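Long-range contact in hypothetical protein (Pseudomonas aeruginosa, PDB 2H9F), which probably catalyses the isomerisation of methylaconitate, as a PrpF-type isomerase with two subunits in its assembly: residues T19-L30 with S68-S76. Sequence-based numbering, arbitrary orientation.
Sequences TSKGVFFRLEDL and STSKCVILS. With SO4 (sulfate ion), chain H.
V23 to R26 and C72 to L75 run side by side as parallel strands, a worked example of how such a pair is stitched: V23 and F25 use both N-H and C=O toward the neighbouring strand, F25 N reaching V73 O at 2.8 Å and F25 O receiving L75 N at 3.0 Å. L27 N to L75 O closes one end and K21 N to S68 O the other; near K21 a water bridges K21 O and K71 N, donating to the first and accepting from the second.

Side chains pair by face. On one, V73 CB sits 3.8 Å from the centroid of the F24 ring, a CH-pi contact over its face. F24 turns CG beside its own backbone N (chi1 -74°), which lays the ring alongside V73. On the other, F25 brings its ring edge to C72 SG, while I74 CG2 meets L27 CB and I74 CD1 meets L30 CD1.

Charge gathers where 20-26 ends: R26 grips D29 side-on, NE to OD2 (2.8 Å) and NH2 to OD1, while E28 OE2 lies over a guanidinium face, a contact of charges alone. R26 NH1 bonds weakly to a sulfate, probably from the crystallisation liquor.

Strands 7-17 and 85-92 flank the pair; helix 106-118 covers the V73 face, helix 39-49 the C72 face.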
loop_
_atom_site.group_PDB
_atom_site.type_symbol
_atom_site.label_atom_id
_atom_site.label_comp_id
_atom_site.label_asym_id
_atom_site.label_seq_id
_atom_site.Cartn_x
_atom_site.Cartn_y
_atom_site.Cartn_z
ATOM N N THR A 19 12.562 -6.421 3.257
ATOM C CA THR A 19 11.617 -6.095 2.176
ATOM C C THR A 19 10.164 -6.002 2.704
ATOM O O THR A 19 9.219 -6.143 1.920
ATOM C CB THR A 19 11.701 -7.135 1.028
ATOM O OG1 THR A 19 11.496 -8.433 1.590
ATOM C CG2 THR A 19 13.045 -7.103 0.332
ATOM N N SER A 20 10.020 -5.733 4.010
ATOM C CA SER A 20 8.762 -5.482 4.655
ATOM C C SER A 20 8.783 -4.161 5.418
ATOM O O SER A 20 9.849 -3.635 5.734
ATOM C CB SER A 20 8.470 -6.587 5.691
ATOM O OG SER A 20 8.295 -7.825 5.049
ATOM N N LYS A 21 7.579 -3.639 5.710
ATOM C CA LYS A 21 7.403 -2.482 6.607
ATOM C C LYS A 21 6.586 -2.967 7.799
ATOM O O LYS A 21 5.674 -3.753 7.643
ATOM C CB LYS A 21 6.678 -1.333 5.925
ATOM C CG LYS A 21 7.497 -0.697 4.829
ATOM C CD LYS A 21 6.892 0.626 4.311
ATOM C CE LYS A 21 5.647 0.466 3.387
ATOM N NZ LYS A 21 5.156 1.768 2.924
ATOM N N GLY A 22 6.899 -2.463 8.983
ATOM C CA GLY A 22 6.141 -2.801 10.170
ATOM C C GLY A 22 6.091 -1.622 11.142
ATOM O O GLY A 22 6.913 -0.704 11.078
ATOM N N VAL A 23 5.104 -1.663 12.031
ATOM C CA VAL A 23 4.961 -0.676 13.058
ATOM C C VAL A 23 5.527 -1.340 14.291
ATOM O O VAL A 23 5.066 -2.415 14.645
ATOM C CB VAL A 23 3.491 -0.276 13.348
ATOM C CG1 VAL A 23 3.469 0.847 14.387
ATOM C CG2 VAL A 23 2.741 0.143 12.076
ATOM N N PHE A 24 6.546 -0.704 14.892
ATOM C CA PHE A 24 7.273 -1.247 16.020
ATOM C C PHE A 24 6.938 -0.526 17.336
ATOM O O PHE A 24 6.879 0.702 17.411
ATOM C CB PHE A 24 8.788 -1.197 15.775
ATOM C CG PHE A 24 9.300 -2.215 14.807
ATOM C CD1 PHE A 24 8.982 -2.147 13.452
ATOM C CD2 PHE A 24 10.180 -3.183 15.222
ATOM C CE1 PHE A 24 9.463 -3.061 12.561
ATOM C CE2 PHE A 24 10.681 -4.092 14.331
ATOM C CZ PHE A 24 10.320 -4.039 13.003
ATOM N N PHE A 25 6.726 -1.339 18.370
ATOM C CA PHE A 25 6.446 -0.837 19.694
ATOM C C PHE A 25 7.406 -1.400 20.722
ATOM O O PHE A 25 7.702 -2.578 20.683
ATOM C CB PHE A 25 5.046 -1.296 20.122
ATOM C CG PHE A 25 3.965 -0.833 19.222
ATOM C CD1 PHE A 25 3.619 -1.565 18.106
ATOM C CD2 PHE A 25 3.293 0.355 19.486
ATOM C CE1 PHE A 25 2.609 -1.122 17.236
ATOM C CE2 PHE A 25 2.240 0.774 18.664
ATOM C CZ PHE A 25 1.890 0.021 17.546
ATOM N N ARG A 26 7.816 -0.580 21.685
ATOM C CA ARG A 26 8.325 -1.133 22.957
ATOM C C ARG A 26 7.187 -1.618 23.820
ATOM O O ARG A 26 6.173 -0.926 23.954
ATOM C CB ARG A 26 9.067 -0.095 23.752
ATOM C CG ARG A 26 10.031 0.736 22.938
ATOM C CD ARG A 26 10.930 1.565 23.802
ATOM N NE ARG A 26 10.193 2.458 24.676
ATOM C CZ ARG A 26 10.746 3.268 25.568
ATOM N NH1 ARG A 26 12.065 3.308 25.721
ATOM N NH2 ARG A 26 9.961 4.008 26.350
ATOM N N LEU A 27 7.346 -2.766 24.473
ATOM C CA LEU A 27 6.274 -3.290 25.320
ATOM C C LEU A 27 5.768 -2.263 26.346
ATOM O O LEU A 27 4.570 -2.073 26.498
ATOM C CB LEU A 27 6.730 -4.568 26.029
ATOM C CG LEU A 27 5.767 -5.253 26.981
ATOM C CD1 LEU A 27 4.516 -5.797 26.278
ATOM C CD2 LEU A 27 6.541 -6.349 27.701
ATOM N N GLU A 28 6.688 -1.583 27.012
ATOM C CA GLU A 28 6.356 -0.585 28.032
ATOM C C GLU A 28 5.562 0.611 27.504
ATOM O O GLU A 28 4.905 1.296 28.277
ATOM C CB GLU A 28 7.651 -0.070 28.696
ATOM C CG GLU A 28 8.540 0.809 27.767
ATOM C CD GLU A 28 9.994 1.028 28.290
ATOM O OE1 GLU A 28 10.085 1.752 29.318
ATOM O OE2 GLU A 28 11.005 0.497 27.666
ATOM N N ASP A 29 5.642 0.890 26.199
ATOM C CA ASP A 29 4.876 1.986 25.590
ATOM C C ASP A 29 3.424 1.640 25.267
ATOM O O ASP A 29 2.627 2.528 24.912
ATOM C CB ASP A 29 5.545 2.448 24.311
ATOM C CG ASP A 29 6.877 3.116 24.549
ATOM O OD1 ASP A 29 7.104 3.598 25.702
ATOM O OD2 ASP A 29 7.696 3.167 23.570
ATOM N N LEU A 30 3.058 0.369 25.398
ATOM C CA LEU A 30 1.717 -0.055 25.023
ATOM C C LEU A 30 0.775 0.271 26.145
ATOM O O LEU A 30 1.151 0.203 27.317
ATOM C CB LEU A 30 1.646 -1.566 24.749
ATOM C CG LEU A 30 2.381 -2.071 23.498
ATOM C CD1 LEU A 30 2.322 -3.610 23.381
ATOM C CD2 LEU A 30 1.879 -1.419 22.215
ATOM N N SER A 68 3.301 -7.882 3.076
ATOM C CA SER A 68 4.542 -7.233 3.435
ATOM C C SER A 68 4.414 -5.956 4.251
ATOM O O SER A 68 5.435 -5.417 4.747
ATOM C CB SER A 68 5.275 -6.875 2.155
ATOM O OG SER A 68 5.786 -8.075 1.616
ATOM N N THR A 69 3.195 -5.438 4.334
ATOM C CA THR A 69 2.957 -4.140 4.943
ATOM C C THR A 69 1.798 -4.215 5.893
ATOM O O THR A 69 1.103 -3.229 6.085
ATOM C CB THR A 69 2.626 -3.055 3.890
ATOM O OG1 THR A 69 1.468 -3.464 3.140
ATOM C CG2 THR A 69 3.778 -2.803 2.973
ATOM N N SER A 70 1.564 -5.375 6.494
ATOM C CA SER A 70 0.471 -5.524 7.415
ATOM C C SER A 70 0.966 -6.236 8.672
ATOM O O SER A 70 0.516 -7.308 9.044
ATOM C CB SER A 70 -0.708 -6.210 6.735
ATOM O OG SER A 70 -1.777 -6.376 7.657
ATOM N N LYS A 71 1.909 -5.575 9.325
ATOM C CA LYS A 71 2.696 -6.169 10.374
ATOM C C LYS A 71 2.949 -5.228 11.564
ATOM O O LYS A 71 3.296 -4.088 11.391
ATOM C CB LYS A 71 4.077 -6.595 9.787
ATOM C CG LYS A 71 4.046 -7.567 8.625
ATOM C CD LYS A 71 5.489 -7.920 8.175
ATOM C CE LYS A 71 5.582 -8.652 6.824
ATOM N NZ LYS A 71 5.313 -10.068 6.882
ATOM N N CYS A 72 2.871 -5.774 12.764
ATOM C CA CYS A 72 3.205 -5.062 13.991
ATOM C C CYS A 72 4.236 -5.880 14.786
ATOM O O CYS A 72 4.182 -7.127 14.802
ATOM C CB CYS A 72 1.960 -4.883 14.832
ATOM S SG CYS A 72 0.871 -3.552 14.214
ATOM N N VAL A 73 5.130 -5.185 15.481
ATOM C CA VAL A 73 6.203 -5.832 16.251
ATOM C C VAL A 73 6.288 -5.215 17.638
ATOM O O VAL A 73 6.207 -3.990 17.774
ATOM C CB VAL A 73 7.548 -5.666 15.528
ATOM C CG1 VAL A 73 8.770 -6.077 16.427
ATOM C CG2 VAL A 73 7.549 -6.447 14.214
ATOM N N ILE A 74 6.370 -6.083 18.655
ATOM C CA ILE A 74 6.688 -5.716 20.055
ATOM C C ILE A 74 8.118 -6.198 20.402
ATOM O O ILE A 74 8.460 -7.360 20.170
ATOM C CB ILE A 74 5.709 -6.347 21.081
ATOM C CG1 ILE A 74 4.249 -5.973 20.748
ATOM C CG2 ILE A 74 6.084 -5.863 22.519
ATOM C CD1 ILE A 74 3.202 -6.770 21.552
ATOM N N LEU A 75 8.953 -5.281 20.895
ATOM C CA LEU A 75 10.258 -5.601 21.506
ATOM C C LEU A 75 10.208 -5.235 22.984
ATOM O O LEU A 75 9.524 -4.272 23.387
ATOM C CB LEU A 75 11.397 -4.822 20.860
ATOM C CG LEU A 75 12.269 -5.555 19.853
ATOM C CD1 LEU A 75 11.480 -5.948 18.683
ATOM C CD2 LEU A 75 13.423 -4.669 19.444
ATOM N N SER A 76 10.876 -6.056 23.786
ATOM C CA SER A 76 11.062 -5.832 25.210
ATOM C C SER A 76 12.437 -6.382 25.595
ATOM O O SER A 76 13.028 -7.202 24.855
ATOM C CB SER A 76 9.984 -6.549 26.017
ATOM O OG SER A 76 10.033 -7.944 25.806
HETATM S S SO4 H . 12.348 6.329 28.282
HETATM O O1 SO4 H . 12.762 6.456 26.882
HETATM O O2 SO4 H . 12.506 4.943 28.737
HETATM O O3 SO4 H . 13.192 7.208 29.093
HETATM O O4 SO4 H . 10.947 6.733 28.428
HETATM O O HOH W 1 3.115 -2.910 8.432
#